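Side-chain contacts in phage terminase large subunit (Thermus phage P7426, PDB 7KS4), which probably acts as the ATP-driven motor and DNA-cutting enzyme of viral genome packaging, represented here by its N-terminal ATPase domain: residues Met158-Phe161 with Ser162-Ser165; Tyr115-Pro118 with Val119-Gly123. All blocks are in the same frame, centred on the assembly; numbering follows the deposited sequence.

Contact 1 of 2, residues Met158-Phe161 with Ser162-Ser165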
ATOM      1  N   MET A 158       5.748   2.439  11.851  1.00 37.18           N
ATOM      2  CA  MET A 158       5.139   2.393  13.169  1.00 40.69           C
ATOM      3  C   MET A 158       4.602   1.012  13.526  1.00 39.21           C
ATOM      4  O   MET A 158       4.072   0.835  14.627  1.00 40.07           O
ATOM      5  CB  MET A 158       4.012   3.430  13.253  1.00 46.29           C
ATOM      6  CG  MET A 158       4.513   4.862  13.311  1.00 51.55           C
ATOM      7  SD  MET A 158       5.410   5.205  14.843  1.00 57.54           S
ATOM      8  CE  MET A 158       4.064   5.308  16.021  1.00 61.55           C
ATOM      9  N   ILE A 159       4.733   0.034  12.641  1.00 36.68           N
ATOM     10  CA  ILE A 159       4.292  -1.334  12.900  1.00 37.10           C
ATOM     11  C   ILE A 159       5.490  -2.127  13.423  1.00 36.01           C
ATOM     12  O   ILE A 159       6.555  -2.080  12.799  1.00 34.71           O
ATOM     13  CB  ILE A 159       3.716  -1.988  11.631  1.00 36.70           C
ATOM     14  CG1 ILE A 159       2.435  -1.260  11.195  1.00 38.21           C
ATOM     15  CG2 ILE A 159       3.429  -3.470  11.861  1.00 35.94           C
ATOM     16  CD1 ILE A 159       1.880  -1.720   9.863  1.00 37.94           C
ATOM     17  N   PRO A 160       5.362  -2.853  14.530  1.00 37.92           N
ATOM     18  CA  PRO A 160       6.503  -3.643  15.019  1.00 37.85           C
ATOM     19  C   PRO A 160       6.964  -4.659  13.983  1.00 36.00           C
ATOM     20  O   PRO A 160       6.152  -5.318  13.330  1.00 34.67           O
ATOM     21  CB  PRO A 160       5.949  -4.330  16.274  1.00 40.05           C
ATOM     22  CG  PRO A 160       4.800  -3.483  16.705  1.00 41.29           C
ATOM     23  CD  PRO A 160       4.205  -2.936  15.439  1.00 40.14           C
ATOM     24  N   PHE A 161       8.290  -4.791  13.843  1.00 35.32           N
ATOM     25  CA  PHE A 161       8.836  -5.739  12.877  1.00 34.35           C
ATOM     26  C   PHE A 161       8.240  -7.126  13.050  1.00 35.71           C
ATOM     27  O   PHE A 161       8.059  -7.854  12.065  1.00 35.08           O
ATOM     28  CB  PHE A 161      10.359  -5.827  13.005  1.00 33.41           C
ATOM     29  CG  PHE A 161      10.984  -6.759  12.009  1.00 32.57           C
ATOM     30  CD1 PHE A 161      10.892  -6.497  10.653  1.00 31.06           C
ATOM     31  CD2 PHE A 161      11.644  -7.903  12.424  1.00 33.60           C
ATOM     32  CE1 PHE A 161      11.451  -7.351   9.726  1.00 30.61           C
ATOM     33  CE2 PHE A 161      12.213  -8.760  11.503  1.00 32.54           C
ATOM     34  CZ  PHE A 161      12.114  -8.482  10.147  1.00 29.68           C
ATOM     35  N   SER A 162       7.928  -7.508  14.290  1.00 39.19           N
ATOM     36  CA  SER A 162       7.423  -8.849  14.563  1.00 42.73           C
ATOM     37  C   SER A 162       6.129  -9.125  13.809  1.00 43.93           C
ATOM     38  O   SER A 162       5.885 -10.257  13.376  1.00 45.18           O
ATOM     39  CB  SER A 162       7.207  -9.029  16.065  1.00 46.18           C
ATOM     40  OG  SER A 162       6.313  -8.055  16.570  1.00 48.00           O
ATOM     41  N   VAL A 163       5.273  -8.114  13.660  1.00 44.00           N
ATOM     42  CA  VAL A 163       4.067  -8.300  12.857  1.00 44.81           C
ATOM     43  C   VAL A 163       4.445  -8.744  11.450  1.00 42.90           C
ATOM     44  O   VAL A 163       3.860  -9.686  10.901  1.00 41.73           O
ATOM     45  CB  VAL A 163       3.220  -7.012  12.852  1.00 46.70           C
ATOM     46  CG1 VAL A 163       1.962  -7.194  12.009  1.00 48.41           C
ATOM     47  CG2 VAL A 163       2.834  -6.621  14.279  1.00 49.17           C
ATOM     48  N   TRP A 164       5.453  -8.102  10.857  1.00 41.46           N
ATOM     49  CA  TRP A 164       5.909  -8.518   9.536  1.00 39.18           C
ATOM     50  C   TRP A 164       6.535  -9.910   9.585  1.00 40.26           C
ATOM     51  O   TRP A 164       6.087 -10.833   8.894  1.00 41.46           O
ATOM     52  CB  TRP A 164       6.912  -7.504   8.972  1.00 37.01           C
ATOM     53  CG  TRP A 164       7.595  -8.036   7.754  1.00 35.87           C
ATOM     54  CD1 TRP A 164       8.831  -8.610   7.695  1.00 35.38           C
ATOM     55  CD2 TRP A 164       7.064  -8.090   6.424  1.00 35.56           C
ATOM     56  NE1 TRP A 164       9.107  -9.006   6.413  1.00 35.86           N
ATOM     57  CE2 TRP A 164       8.039  -8.698   5.611  1.00 35.18           C
ATOM     58  CE3 TRP A 164       5.858  -7.683   5.841  1.00 34.81           C
ATOM     59  CZ2 TRP A 164       7.850  -8.905   4.249  1.00 35.12           C
ATOM     60  CZ3 TRP A 164       5.674  -7.888   4.493  1.00 34.93           C
ATOM     61  CH2 TRP A 164       6.664  -8.493   3.707  1.00 34.85           C
ATOM     62  N   SER A 165       7.574 -10.083  10.411  1.00 39.32           N
ATOM     63  CA  SER A 165       8.380 -11.301  10.333  1.00 38.28           C
ATOM     64  C   SER A 165       7.557 -12.541  10.655  1.00 39.96           C
ATOM     65  O   SER A 165       7.745 -13.597  10.041  1.00 40.99           O
ATOM     66  CB  SER A 165       9.580 -11.205  11.279  1.00 39.36           C
ATOM     67  OG  SER A 165       9.162 -11.121  12.627  1.00 41.62           O
TER

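Contact 2 of 2, residues Tyr115-Pro118 with Val119-Gly123. With SO4 (sulfate ion), chain E.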
ATOM      1  N   TYR A 115     -18.613 -14.673 -11.038  1.00 33.03           N
ATOM      2  CA  TYR A 115     -19.576 -15.649 -11.526  1.00 34.13           C
ATOM      3  C   TYR A 115     -19.195 -16.136 -12.918  1.00 31.87           C
ATOM      4  O   TYR A 115     -18.304 -15.590 -13.576  1.00 28.07           O
ATOM      5  CB  TYR A 115     -20.986 -15.045 -11.529  1.00 36.75           C
ATOM      6  CG  TYR A 115     -21.503 -14.801 -10.134  1.00 39.89           C
ATOM      7  CD1 TYR A 115     -22.395 -15.681  -9.543  1.00 43.26           C
ATOM      8  CD2 TYR A 115     -21.073 -13.707  -9.392  1.00 40.52           C
ATOM      9  CE1 TYR A 115     -22.861 -15.474  -8.263  1.00 46.23           C
ATOM     10  CE2 TYR A 115     -21.536 -13.489  -8.112  1.00 42.68           C
ATOM     11  CZ  TYR A 115     -22.426 -14.377  -7.549  1.00 45.93           C
ATOM     12  OH  TYR A 115     -22.894 -14.170  -6.268  1.00 49.46           O
ATOM     13  N   ASP A 116     -19.899 -17.182 -13.361  1.00 32.56           N
ATOM     14  CA  ASP A 116     -19.661 -17.807 -14.655  1.00 32.56           C
ATOM     15  C   ASP A 116     -20.464 -17.157 -15.774  1.00 32.42           C
ATOM     16  O   ASP A 116     -20.444 -17.649 -16.907  1.00 31.04           O
ATOM     17  CB  ASP A 116     -19.993 -19.301 -14.581  1.00 35.05           C
ATOM     18  CG  ASP A 116     -21.496 -19.577 -14.504  1.00 37.07           C
ATOM     19  OD1 ASP A 116     -22.270 -18.686 -14.085  1.00 35.84           O
ATOM     20  OD2 ASP A 116     -21.900 -20.704 -14.862  1.00 38.80           O
ATOM     21  N   ARG A 117     -21.161 -16.070 -15.477  1.00 32.60           N
ATOM     22  CA  ARG A 117     -22.018 -15.360 -16.413  1.00 32.79           C
ATOM     23  C   ARG A 117     -22.434 -14.073 -15.712  1.00 31.72           C
ATOM     24  O   ARG A 117     -22.137 -13.908 -14.523  1.00 31.65           O
ATOM     25  CB  ARG A 117     -23.232 -16.203 -16.797  1.00 35.35           C
ATOM     26  CG  ARG A 117     -24.292 -16.287 -15.703  1.00 37.46           C
ATOM     27  CD  ARG A 117     -25.252 -17.440 -15.953  1.00 40.82           C
ATOM     28  NE  ARG A 117     -24.613 -18.732 -15.720  1.00 41.90           N
ATOM     29  CZ  ARG A 117     -25.185 -19.907 -15.957  1.00 44.77           C
ATOM     30  NH1 ARG A 117     -26.422 -19.968 -16.442  1.00 46.03           N
ATOM     31  NH2 ARG A 117     -24.521 -21.025 -15.712  1.00 45.91           N
ATOM     32  N   PRO A 118     -23.096 -13.140 -16.391  1.00 33.78           N
ATOM     33  CA  PRO A 118     -23.521 -11.914 -15.707  1.00 34.37           C
ATOM     34  C   PRO A 118     -24.434 -12.232 -14.532  1.00 36.57           C
ATOM     35  O   PRO A 118     -25.263 -13.145 -14.592  1.00 38.40           O
ATOM     36  CB  PRO A 118     -24.246 -11.128 -16.804  1.00 35.40           C
ATOM     37  CG  PRO A 118     -23.638 -11.629 -18.073  1.00 35.71           C
ATOM     38  CD  PRO A 118     -23.355 -13.082 -17.838  1.00 34.17           C
ATOM     39  N   VAL A 119     -24.268 -11.464 -13.450  1.00 37.53           N
ATOM     40  CA  VAL A 119     -24.965 -11.764 -12.202  1.00 40.65           C
ATOM     41  C   VAL A 119     -26.474 -11.682 -12.373  1.00 44.53           C
ATOM     42  O   VAL A 119     -27.217 -12.344 -11.641  1.00 46.91           O
ATOM     43  CB  VAL A 119     -24.493 -10.823 -11.075  1.00 41.71           C
ATOM     44  CG1 VAL A 119     -25.283 -11.084  -9.794  1.00 45.67           C
ATOM     45  CG2 VAL A 119     -23.022 -11.023 -10.818  1.00 41.90           C
ATOM     46  N   ASN A 120     -26.958 -10.863 -13.307  1.00 51.40           N
ATOM     47  CA  ASN A 120     -28.396 -10.715 -13.521  1.00 55.61           C
ATOM     48  C   ASN A 120     -28.983 -11.805 -14.407  1.00 55.01           C
ATOM     49  O   ASN A 120     -30.166 -11.730 -14.753  1.00 57.23           O
ATOM     50  CB  ASN A 120     -28.709  -9.344 -14.131  1.00 57.82           C
ATOM     51  CG  ASN A 120     -28.279  -9.228 -15.581  1.00 57.76           C
ATOM     52  OD1 ASN A 120     -27.476 -10.017 -16.077  1.00 56.86           O
ATOM     53  ND2 ASN A 120     -28.820  -8.228 -16.275  1.00 59.66           N
ATOM     54  N   ALA A 121     -28.200 -12.820 -14.778  1.00 49.11           N
ATOM     55  CA  ALA A 121     -28.716 -13.823 -15.699  1.00 48.36           C
ATOM     56  C   ALA A 121     -29.142 -15.080 -14.951  1.00 50.69           C
ATOM     57  O   ALA A 121     -28.561 -15.424 -13.916  1.00 48.90           O
ATOM     58  CB  ALA A 121     -27.656 -14.184 -16.741  1.00 46.36           C
ATOM     59  N   PRO A 122     -30.155 -15.791 -15.451  1.00 57.25           N
ATOM     60  CA  PRO A 122     -30.591 -17.016 -14.771  1.00 59.73           C
ATOM     61  C   PRO A 122     -29.480 -18.052 -14.728  1.00 56.70           C
ATOM     62  O   PRO A 122     -28.746 -18.246 -15.701  1.00 56.11           O
ATOM     63  CB  PRO A 122     -31.775 -17.493 -15.623  1.00 62.88           C
ATOM     64  CG  PRO A 122     -31.524 -16.909 -16.973  1.00 61.49           C
ATOM     65  CD  PRO A 122     -30.878 -15.577 -16.717  1.00 59.16           C
ATOM     66  N   GLY A 123     -29.358 -18.716 -13.580  1.00 51.58           N
ATOM     67  CA  GLY A 123     -28.412 -19.801 -13.426  1.00 48.27           C
ATOM     68  C   GLY A 123     -27.014 -19.388 -13.031  1.00 44.67           C
ATOM     69  O   GLY A 123     -26.126 -20.247 -13.005  1.00 44.34           O
TER
HETATM   70  S   SO4 E 304     -27.002 -23.761 -16.727  0.95101.78           S
HETATM   71  O1  SO4 E 304     -27.928 -22.748 -17.226  0.95101.88           O
HETATM   72  O2  SO4 E 304     -27.683 -25.052 -16.665  0.95101.33           O
HETATM   73  O3  SO4 E 304     -26.546 -23.393 -15.390  0.95 98.18           O
HETATM   74  O4  SO4 E 304     -25.854 -23.852 -17.625  0.95101.80           O

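Contact 1 of 2, residues Met158-Phe161 with Ser162-Ser165
I159 meets V163 on the inner side of this helix start. CG2 of I159 lies 3.7 Å from CB of V163, and the two side chains cross at about a right angle. Both residues are buried, and V163 also rests on L143 and I168. The CD1 atom of W164 is 3.5 Å from CE1 of F161. Their rings meet obliquely, with planes 37° apart. With chi1 at -178°, the F161 side chain extends away from its own N and brings the ring beside W164 and S165. CE2 of F161 is 3.6 Å from CB of S165, so the ring bridges the two residues. W190 touches both rings, and F194 meets W164 edge-to-face. This is the first turn of helix 161-175, which follows strand 150-153, the carrier of the predicted Walker B motif in the P-loop ATPase fold. V163 N donates to P160 O at 2.9 Å, and S165 N to F161 O at 2.8 Å. The S165 hydroxyl lies within weak reach of F161 O and S162 O, and which one it bonds is not settled. The solvent side is looser. P160 and F161 are exposed, and S162 is partly so. There CB of P160 is 3.8 Å from OG of S162.

Contact 2 of 2, residues Tyr115-Pro118 with Val119-Gly123
R117 lays its guanidinium group against the carbonyl of G123. The G123 O atom sits over the centre of one guanidinium face, 3.1 Å from CZ of R117. It is not hydrogen-bonded to any of the three nitrogens. NH1 of R117 instead donates to P122 O at 3.0 Å. That oxygen is used in its carbonyl plane, on a lone pair, but it lies 31° out of the guanidinium plane. A sulfate ion, probably from the crystallisation liquor, lies at the guanidinium edge. It takes a bond from NH1 and another from NH2.

D116 fixes the rotation of the guanidinium. It is gripped side-on in a two-pronged salt bridge: NE of R117 donates to OD1 of D116 at 2.9 Å, and NH2 to OD2 at 2.8 Å. The second bond is nearly straight and uses the syn side of OD2. OD1 also accepts from K125 N, so the carboxylate is tied to the far end of the loop, just before strand 126-136. A bend in the R117 chain at CG-CD (chi3 72°) turns the group back toward P122 and G123.

A type I beta turn from P118 to A121 reverses the chain, closed by the hydrogen bond from A121 N to P118 O at 3.0 Å. OD1 of N120 comes within 3.5 Å of CB of P118. Nearby, CG2 of V119 touches CD2 of Y115 at 3.6 Å, obliquely to the ring. The Y115 hydroxyl is hydrogen-bonded to NH2 of R126. The loop is the connection of the beta-hairpin formed by strands 109-115 and 126-136, with Y115 and V119 resting on E100 of edge strand 99-104.

How the contacts relate
From the N terminus, the chain reaches contact 2 first. It lies in the loop between strands 109-115 and 126-136, two antiparallel neighbours near one end of the mixed sheet. Strand 126-136 then lies beside strand 67-72, which in turn neighbours strand 150-153, where the Walker B motif is predicted. Contact 1 follows that strand and closes the turn that leads into helix 161-175. The two contacts run in series and neither nests nor crosses. The centres of contact 1 and contact 2 are about 42 Å apart. The nearest atoms of contact 1 and contact 2 are about 30 Å apart. Contact 2 is a surface feature away from the annotated sites. Contact 1 lies near D154 and the predicted catalytic E155.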